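Local coordinates for m3DLH protein (Halieaceae bacterium, PDB 7JKA) that probably hydrolyses ester or lactone bonds as an alpha/beta-hydrolase of the dienelactone hydrolase family, and may also act as a phosphotriesterase, at residues G96-R101 with G157-L162; G30-D35 with G69-A74. All coordinates share one frame; numbering follows the deposited sequence. Where two conformers were deposited one is given.

Contact 1: residues G96-R101 with G157-L162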
ATOM      1  N   GLY A  96      11.686   8.530 -11.008  1.00 16.05           N
ATOM      2  CA  GLY A  96      12.986   8.126 -10.511  1.00 18.25           C
ATOM      3  C   GLY A  96      12.930   6.764  -9.859  1.00 18.29           C
ATOM      4  O   GLY A  96      13.852   5.961  -9.989  1.00 18.82           O
ATOM      5  N   LEU A  97      11.820   6.470  -9.188  1.00 13.80           N
ATOM      6  CA  LEU A  97      11.663   5.155  -8.582  1.00 14.08           C
ATOM      7  C   LEU A  97      11.321   4.092  -9.624  1.00 14.38           C
ATOM      8  O   LEU A  97      11.849   2.981  -9.546  1.00 16.46           O
ATOM      9  CB  LEU A  97      10.627   5.216  -7.459  1.00 14.05           C
ATOM     10  CG  LEU A  97      11.113   6.060  -6.263  1.00 13.23           C
ATOM     11  CD1 LEU A  97       9.967   6.272  -5.290  1.00 15.02           C
ATOM     12  CD2 LEU A  97      12.268   5.355  -5.553  1.00 16.15           C
ATOM     13  N   PHE A  98      10.487   4.412 -10.639  1.00 15.34           N
ATOM     14  CA  PHE A  98      10.290   3.478 -11.751  1.00 16.74           C
ATOM     15  C   PHE A  98      11.613   3.044 -12.366  1.00 17.67           C
ATOM     16  O   PHE A  98      11.758   1.892 -12.796  1.00 21.01           O
ATOM     17  CB  PHE A  98       9.424   4.094 -12.855  1.00 18.08           C
ATOM     18  CG  PHE A  98       8.003   4.427 -12.447  1.00 20.59           C
ATOM     19  CD1 PHE A  98       7.341   3.727 -11.450  1.00 18.55           C
ATOM     20  CD2 PHE A  98       7.321   5.439 -13.110  1.00 21.10           C
ATOM     21  CE1 PHE A  98       6.012   4.050 -11.117  1.00 19.95           C
ATOM     22  CE2 PHE A  98       6.023   5.776 -12.775  1.00 24.97           C
ATOM     23  CZ  PHE A  98       5.367   5.081 -11.776  1.00 23.81           C
ATOM     24  N   GLY A  99      12.571   3.970 -12.488  1.00 16.58           N
ATOM     25  CA  GLY A  99      13.818   3.652 -13.140  1.00 17.28           C
ATOM     26  C   GLY A  99      14.891   3.120 -12.220  1.00 20.16           C
ATOM     27  O   GLY A  99      16.008   2.848 -12.669  1.00 23.38           O
ATOM     28  N   ASP A 100      14.584   2.965 -10.927  1.00 17.04           N
ATOM     29  CA  ASP A 100      15.522   2.449  -9.940  1.00 16.98           C
ATOM     30  C   ASP A 100      14.697   1.523  -9.040  1.00 17.29           C
ATOM     31  O   ASP A 100      14.400   1.806  -7.875  1.00 16.97           O
ATOM     32  CB  ASP A 100      16.200   3.578  -9.160  1.00 18.46           C
ATOM     33  CG  ASP A 100      17.329   3.090  -8.284  1.00 21.07           C
ATOM     34  OD1 ASP A 100      17.466   1.862  -8.095  1.00 20.86           O
ATOM     35  OD2 ASP A 100      18.085   3.951  -7.788  1.00 25.56           O
ATOM     36  N   ARG A 101      14.296   0.388  -9.612  0.68 16.04           N
ATOM     37  CA  ARG A 101      13.431  -0.537  -8.892  0.68 13.34           C
ATOM     38  C   ARG A 101      14.108  -1.063  -7.627  0.68 16.26           C
ATOM     39  O   ARG A 101      13.430  -1.315  -6.627  0.68 15.92           O
ATOM     40  CB  ARG A 101      13.020  -1.699  -9.801  0.68 17.14           C
ATOM     41  CG  ARG A 101      12.417  -1.296 -11.154  0.68 23.43           C
ATOM     42  CD  ARG A 101      11.004  -0.758 -11.046  0.68 22.49           C
ATOM     43  NE  ARG A 101       9.984  -1.801 -10.952  0.68 22.51           N
ATOM     44  CZ  ARG A 101       9.423  -2.404 -11.999  0.68 17.10           C
ATOM     45  NH1 ARG A 101       8.496  -3.325 -11.803  0.68 13.42           N
ATOM     46  NH2 ARG A 101       9.795  -2.107 -13.246  0.68 21.00           N
ATOM     47  N   GLY A 157      -1.652   2.811  -9.754  1.00 14.77           N
ATOM     48  CA  GLY A 157      -1.005   2.587 -11.033  1.00 18.44           C
ATOM     49  C   GLY A 157      -0.310   1.242 -11.046  1.00 13.95           C
ATOM     50  O   GLY A 157       0.100   0.713 -10.005  1.00 15.98           O
ATOM     51  N   LEU A 158      -0.218   0.659 -12.228  1.00 16.34           N
ATOM     52  CA  LEU A 158       0.356  -0.660 -12.405  1.00 17.24           C
ATOM     53  C   LEU A 158       1.471  -0.581 -13.434  1.00 21.92           C
ATOM     54  O   LEU A 158       1.405   0.196 -14.392  1.00 26.17           O
ATOM     55  CB  LEU A 158      -0.713  -1.657 -12.869  1.00 19.01           C
ATOM     56  CG  LEU A 158      -1.873  -1.767 -11.875  1.00 18.54           C
ATOM     57  CD1 LEU A 158      -3.048  -2.476 -12.548  1.00 17.20           C
ATOM     58  CD2 LEU A 158      -1.453  -2.486 -10.596  1.00 20.25           C
ATOM     59  N   LEU A 159       2.496  -1.396 -13.250  1.00 16.16           N
ATOM     60  CA  LEU A 159       3.536  -1.434 -14.262  1.00 18.37           C
ATOM     61  C   LEU A 159       4.089  -2.847 -14.343  1.00 18.99           C
ATOM     62  O   LEU A 159       3.915  -3.645 -13.415  1.00 18.03           O
ATOM     63  CB  LEU A 159       4.650  -0.420 -13.968  1.00 24.71           C
ATOM     64  CG  LEU A 159       5.764  -0.796 -13.001  1.00 18.59           C
ATOM     65  CD1 LEU A 159       6.894   0.224 -13.134  1.00 21.60           C
ATOM     66  CD2 LEU A 159       5.226  -0.799 -11.586  1.00 20.80           C
ATOM     67  N   PRO A 160       4.772  -3.180 -15.429  1.00 24.27           N
ATOM     68  CA  PRO A 160       5.238  -4.559 -15.592  1.00 21.86           C
ATOM     69  C   PRO A 160       6.284  -4.957 -14.565  1.00 21.23           C
ATOM     70  O   PRO A 160       7.051  -4.133 -14.053  1.00 20.23           O
ATOM     71  CB  PRO A 160       5.832  -4.558 -17.003  1.00 29.44           C
ATOM     72  CG  PRO A 160       5.161  -3.421 -17.688  1.00 31.84           C
ATOM     73  CD  PRO A 160       5.019  -2.379 -16.639  1.00 25.18           C
ATOM     74  N   GLU A 161       6.319  -6.258 -14.292  1.00 19.57           N
ATOM     75  CA  GLU A 161       7.347  -6.849 -13.445  1.00 22.10           C
ATOM     76  C   GLU A 161       8.732  -6.686 -14.070  1.00 18.59           C
ATOM     77  O   GLU A 161       8.882  -6.349 -15.247  1.00 21.07           O
ATOM     78  CB  GLU A 161       7.094  -8.344 -13.250  1.00 21.01           C
ATOM     79  CG  GLU A 161       7.336  -9.148 -14.545  1.00 20.94           C
ATOM     80  CD  GLU A 161       7.130 -10.658 -14.383  1.00 19.88           C
ATOM     81  OE1 GLU A 161       6.746 -11.104 -13.284  1.00 25.06           O
ATOM     82  OE2 GLU A 161       7.360 -11.397 -15.375  1.00 25.43           O
ATOM     83  N   LEU A 162       9.749  -6.944 -13.242  1.00 19.38           N
ATOM     84  CA  LEU A 162      11.078  -7.257 -13.740  1.00 21.34           C
ATOM     85  C   LEU A 162      11.138  -8.753 -14.048  1.00 24.65           C
ATOM     86  O   LEU A 162      10.414  -9.546 -13.435  1.00 21.55           O
ATOM     87  CB  LEU A 162      12.138  -6.898 -12.712  1.00 24.69           C
ATOM     88  CG  LEU A 162      12.282  -5.433 -12.285  1.00 25.71           C
ATOM     89  CD1 LEU A 162      13.334  -5.353 -11.206  1.00 21.43           C
ATOM     90  CD2 LEU A 162      12.682  -4.557 -13.463  1.00 25.00           C
TER

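Contact 2: residues G30-D35 with G69-A74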
ATOM      1  N   GLY A  30       8.327   7.038   9.877  1.00 13.19           N
ATOM      2  CA  GLY A  30       6.994   6.504   9.754  1.00 13.94           C
ATOM      3  C   GLY A  30       6.229   6.648  11.055  1.00 15.38           C
ATOM      4  O   GLY A  30       6.660   7.327  11.994  1.00 16.05           O
ATOM      5  N   GLU A  31       5.072   6.006  11.093  1.00 16.85           N
ATOM      6  CA  GLU A  31       4.200   6.099  12.254  1.00 17.19           C
ATOM      7  C   GLU A  31       3.499   4.764  12.453  1.00 18.92           C
ATOM      8  O   GLU A  31       2.826   4.271  11.538  1.00 16.70           O
ATOM      9  CB  GLU A  31       3.201   7.250  12.073  1.00 16.95           C
ATOM     10  CG  GLU A  31       2.403   7.584  13.313  1.00 23.60           C
ATOM     11  CD  GLU A  31       1.584   8.840  13.126  1.00 25.56           C
ATOM     12  OE1 GLU A  31       0.531   8.765  12.497  1.00 23.11           O
ATOM     13  OE2 GLU A  31       2.002   9.921  13.605  1.00 42.55           O
ATOM     14  N   LEU A  32       3.669   4.173  13.634  1.00 13.72           N
ATOM     15  CA  LEU A  32       3.026   2.907  13.977  1.00 16.11           C
ATOM     16  C   LEU A  32       1.750   3.209  14.741  1.00 15.94           C
ATOM     17  O   LEU A  32       1.771   4.011  15.679  1.00 14.46           O
ATOM     18  CB  LEU A  32       3.931   2.004  14.827  1.00 15.12           C
ATOM     19  CG  LEU A  32       3.331   0.621  15.117  1.00 13.06           C
ATOM     20  CD1 LEU A  32       3.528  -0.311  13.901  1.00 17.37           C
ATOM     21  CD2 LEU A  32       3.885  -0.022  16.378  1.00 17.66           C
ATOM     22  N   HIS A  33       0.648   2.578  14.327  1.00 12.81           N
ATOM     23  CA  HIS A  33      -0.640   2.643  15.010  1.00 15.61           C
ATOM     24  C   HIS A  33      -0.998   1.263  15.523  1.00 13.56           C
ATOM     25  O   HIS A  33      -0.849   0.272  14.806  1.00 15.33           O
ATOM     26  CB  HIS A  33      -1.743   3.153  14.069  1.00 15.93           C
ATOM     27  CG  HIS A  33      -1.568   4.587  13.680  1.00 14.62           C
ATOM     28  ND1 HIS A  33      -2.445   5.573  14.071  1.00 19.64           N
ATOM     29  CD2 HIS A  33      -0.604   5.200  12.948  1.00 15.58           C
ATOM     30  CE1 HIS A  33      -2.017   6.738  13.612  1.00 20.56           C
ATOM     31  NE2 HIS A  33      -0.917   6.537  12.910  1.00 19.23           N
ATOM     32  N   TRP A  34      -1.460   1.187  16.770  1.00 14.38           N
ATOM     33  CA  TRP A  34      -1.809  -0.108  17.329  1.00 15.06           C
ATOM     34  C   TRP A  34      -2.843   0.116  18.421  1.00 16.35           C
ATOM     35  O   TRP A  34      -3.031   1.234  18.902  1.00 18.10           O
ATOM     36  CB  TRP A  34      -0.566  -0.852  17.845  1.00 15.24           C
ATOM     37  CG  TRP A  34      -0.047  -0.355  19.164  1.00 16.10           C
ATOM     38  CD1 TRP A  34      -0.264  -0.935  20.383  1.00 18.38           C
ATOM     39  CD2 TRP A  34       0.754   0.817  19.414  1.00 16.74           C
ATOM     40  NE1 TRP A  34       0.354  -0.204  21.374  1.00 18.52           N
ATOM     41  CE2 TRP A  34       0.976   0.880  20.808  1.00 18.19           C
ATOM     42  CE3 TRP A  34       1.301   1.827  18.598  1.00 17.16           C
ATOM     43  CZ2 TRP A  34       1.717   1.895  21.407  1.00 21.08           C
ATOM     44  CZ3 TRP A  34       2.030   2.846  19.215  1.00 15.89           C
ATOM     45  CH2 TRP A  34       2.240   2.865  20.595  1.00 18.68           C
ATOM     46  N   ASP A  35      -3.524  -0.960  18.802  1.00 16.87           N
ATOM     47  CA  ASP A  35      -4.479  -0.930  19.907  1.00 19.53           C
ATOM     48  C   ASP A  35      -3.778  -1.459  21.148  1.00 21.59           C
ATOM     49  O   ASP A  35      -3.405  -2.635  21.194  1.00 21.80           O
ATOM     50  CB  ASP A  35      -5.712  -1.763  19.550  1.00 21.03           C
ATOM     51  CG  ASP A  35      -6.764  -1.811  20.656  1.00 24.43           C
ATOM     52  OD1 ASP A  35      -6.621  -1.157  21.714  1.00 23.89           O
ATOM     53  OD2 ASP A  35      -7.762  -2.524  20.437  1.00 30.34           O
ATOM     54  N   GLY A  69      -7.695  -4.365  15.113  1.00 18.12           N
ATOM     55  CA  GLY A  69      -6.833  -5.280  15.840  1.00 20.93           C
ATOM     56  C   GLY A  69      -5.497  -5.543  15.185  1.00 21.23           C
ATOM     57  O   GLY A  69      -4.844  -6.543  15.516  1.00 21.57           O
ATOM     58  N   TYR A  70      -5.064  -4.689  14.271  1.00 14.69           N
ATOM     59  CA  TYR A  70      -3.764  -4.856  13.634  1.00 14.70           C
ATOM     60  C   TYR A  70      -2.772  -3.838  14.199  1.00 16.25           C
ATOM     61  O   TYR A  70      -3.145  -2.900  14.896  1.00 16.97           O
ATOM     62  CB  TYR A  70      -3.873  -4.698  12.120  1.00 14.29           C
ATOM     63  CG  TYR A  70      -4.944  -5.561  11.494  1.00 16.65           C
ATOM     64  CD1 TYR A  70      -5.115  -6.881  11.885  1.00 21.60           C
ATOM     65  CD2 TYR A  70      -5.785  -5.046  10.535  1.00 19.77           C
ATOM     66  CE1 TYR A  70      -6.080  -7.660  11.321  1.00 22.19           C
ATOM     67  CE2 TYR A  70      -6.764  -5.821   9.964  1.00 18.09           C
ATOM     68  CZ  TYR A  70      -6.897  -7.123  10.356  1.00 18.54           C
ATOM     69  OH  TYR A  70      -7.868  -7.921   9.799  1.00 25.49           O
ATOM     70  N   ALA A  71      -1.495  -4.042  13.888  1.00 12.75           N
ATOM     71  CA  ALA A  71      -0.445  -3.050  14.098  1.00 13.14           C
ATOM     72  C   ALA A  71      -0.038  -2.572  12.722  1.00 14.79           C
ATOM     73  O   ALA A  71       0.398  -3.381  11.907  1.00 14.09           O
ATOM     74  CB  ALA A  71       0.759  -3.656  14.828  1.00 14.79           C
ATOM     75  N   ALA A  72      -0.214  -1.279  12.450  1.00 12.56           N
ATOM     76  CA  ALA A  72      -0.086  -0.751  11.105  1.00 11.38           C
ATOM     77  C   ALA A  72       0.997   0.318  11.083  1.00 12.61           C
ATOM     78  O   ALA A  72       0.941   1.281  11.852  1.00 13.98           O
ATOM     79  CB  ALA A  72      -1.437  -0.195  10.637  1.00 13.83           C
ATOM     80  N   LEU A  73       1.970   0.159  10.178  1.00 11.93           N
ATOM     81  CA  LEU A  73       3.029   1.148   9.999  1.00 11.52           C
ATOM     82  C   LEU A  73       2.705   1.986   8.770  1.00 12.30           C
ATOM     83  O   LEU A  73       2.761   1.484   7.640  1.00 13.46           O
ATOM     84  CB  LEU A  73       4.386   0.469   9.841  1.00 14.36           C
ATOM     85  CG  LEU A  73       5.553   1.457   9.678  1.00 14.64           C
ATOM     86  CD1 LEU A  73       5.851   2.112  11.006  1.00 15.01           C
ATOM     87  CD2 LEU A  73       6.809   0.766   9.155  1.00 15.42           C
ATOM     88  N   ALA A  74       2.381   3.253   8.985  1.00 11.94           N
ATOM     89  CA  ALA A  74       2.300   4.202   7.881  1.00 13.23           C
ATOM     90  C   ALA A  74       3.724   4.546   7.442  1.00 12.79           C
ATOM     91  O   ALA A  74       4.514   5.076   8.235  1.00 14.61           O
ATOM     92  CB  ALA A  74       1.528   5.440   8.333  1.00 13.84           C
TER
HETATM   93  O   HOH W   1      -3.218  -3.493  17.631  1.00 23.16           O

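Contact 1: residues G96-R101 with G157-L162
The side chain of Arg101 bends at its second and third torsions (chi2 -74°, chi3 -81°), and in this conformer, one of two modelled, that bend carries its guanidinium between Leu159 and Leu162. Both leucines belong to the loop that follows strand 150-154 of the alpha/beta-hydrolase fold, while Arg101 opens helix 101-116, just after the end of helix 90-98. The evidence for a sandwich is that the leucine methyls lie over opposite faces of the guanidinium, each offset toward its rim: Leu159 CD1 is 3.7 Å from Arg101 NH2, and Leu162 CD2 is 3.8 Å from the same nitrogen. Between them, Arg101 NH1 reaches Pro160 O at 2.8 Å. The N-H...O angle of 163° and the position of the oxygen close to the guanidinium plane mark a nearly straight bond made at the edge of the group. A second grip comes from Glu140 on helix 133-143, whose OE1 forms a salt bridge with Arg101 NE, so the charged end is held on two of its nitrogens. Phe98 adds an apolar shoulder, its CD1 meeting Leu159 CD1 at 3.9 Å. Leu159 also packs on Thr136, Glu140 and Trp104, and thus wedges the loop against two helices. An alanine at Leu159 would strip the methyl from one face of the guanidinium and from Phe98, and would probably leave Arg101 freer to tilt out of line with Pro160 O. Glu161 points its CB away from the arginine's segment and pairs OE2 with Arg198 of helix 186-198. Along the aliphatic part of the arginine, Leu162 lies alongside, running counter to it, with CD1 3.9 Å from Arg101 CB and CD2 4.0 Å from Arg101 CG.

Contact 2: residues G30-D35 with G69-A74
Leu32 leans across to the neighbouring strand and settles in the shallow groove between Ala71 and Leu73: its CD1 lies 4.2 Å from Leu73 CB and 4.4 Å from Ala71 CB. With CG anti to the backbone N (chi1 -176°), the branch also drops its CD1 to 3.7 Å from Ala72 O. Leu73 answers in kind, its CD1 resting 3.8 Å from Glu31 O. The small methyl of Ala71 leaves room on the same face for the root of Trp34, whose indole swings outward to a cation-pi contact with Arg17. At Gly30 the fit depends on a missing bump, since a CB there would clash with Ala74 O, which already approaches Gly30 CA to 3.2 Å. These interlocked shapes lie near one end of the alpha/beta-hydrolase sheet, where strand 27-35 sits between strand 14-22 and strand 71-74, antiparallel to both (163° to the latter), and strand 71-74 continues parallel to strand 42-48. Glu31 with Ala74 and His33 with Ala72 form hydrogen-bonded pairs; Leu32 with Leu73 is the non-hydrogen-bonded pair between them. On the other face the methyls of Ala72 and Ala74 are low ground beside taller Glu31 and His33, and helix 56-67 covers this side, with Leu65 on Ala72 and Ala62 and Arg63 on His33. There His33 NE2 donates to Glu31 OE1 at 2.7 Å, meeting its anti side from out of the carboxylate plane, while the ring of His16 meets the imidazole with the two planes nearly parallel. Where the strands part, a water fills the widening gap, accepting from Asp35 N and donating to Tyr70 O, 2.8 Å from each.

How the contacts relate
Contact 1 and contact 2 stand on opposite sides of the chain's centre, 27 Å apart between centres and about 14 Å between nearest atoms, so neither touches the other. They are consecutive along the sequence: 30-35 with 69-74 closes before 96-101 with 157-162 opens, and helix 90-98 is the next regular element after strand 71-74. One is buried strand pairing near the sheet's edge; the other is a surface join of a loop to helix ends. Contact 1 leans on helix 133-143, which begins right after Cys132, within a GxCxG pattern (Gly130, Cys132, Gly134) consistent with the nucleophile elbow of dienelactone hydrolases.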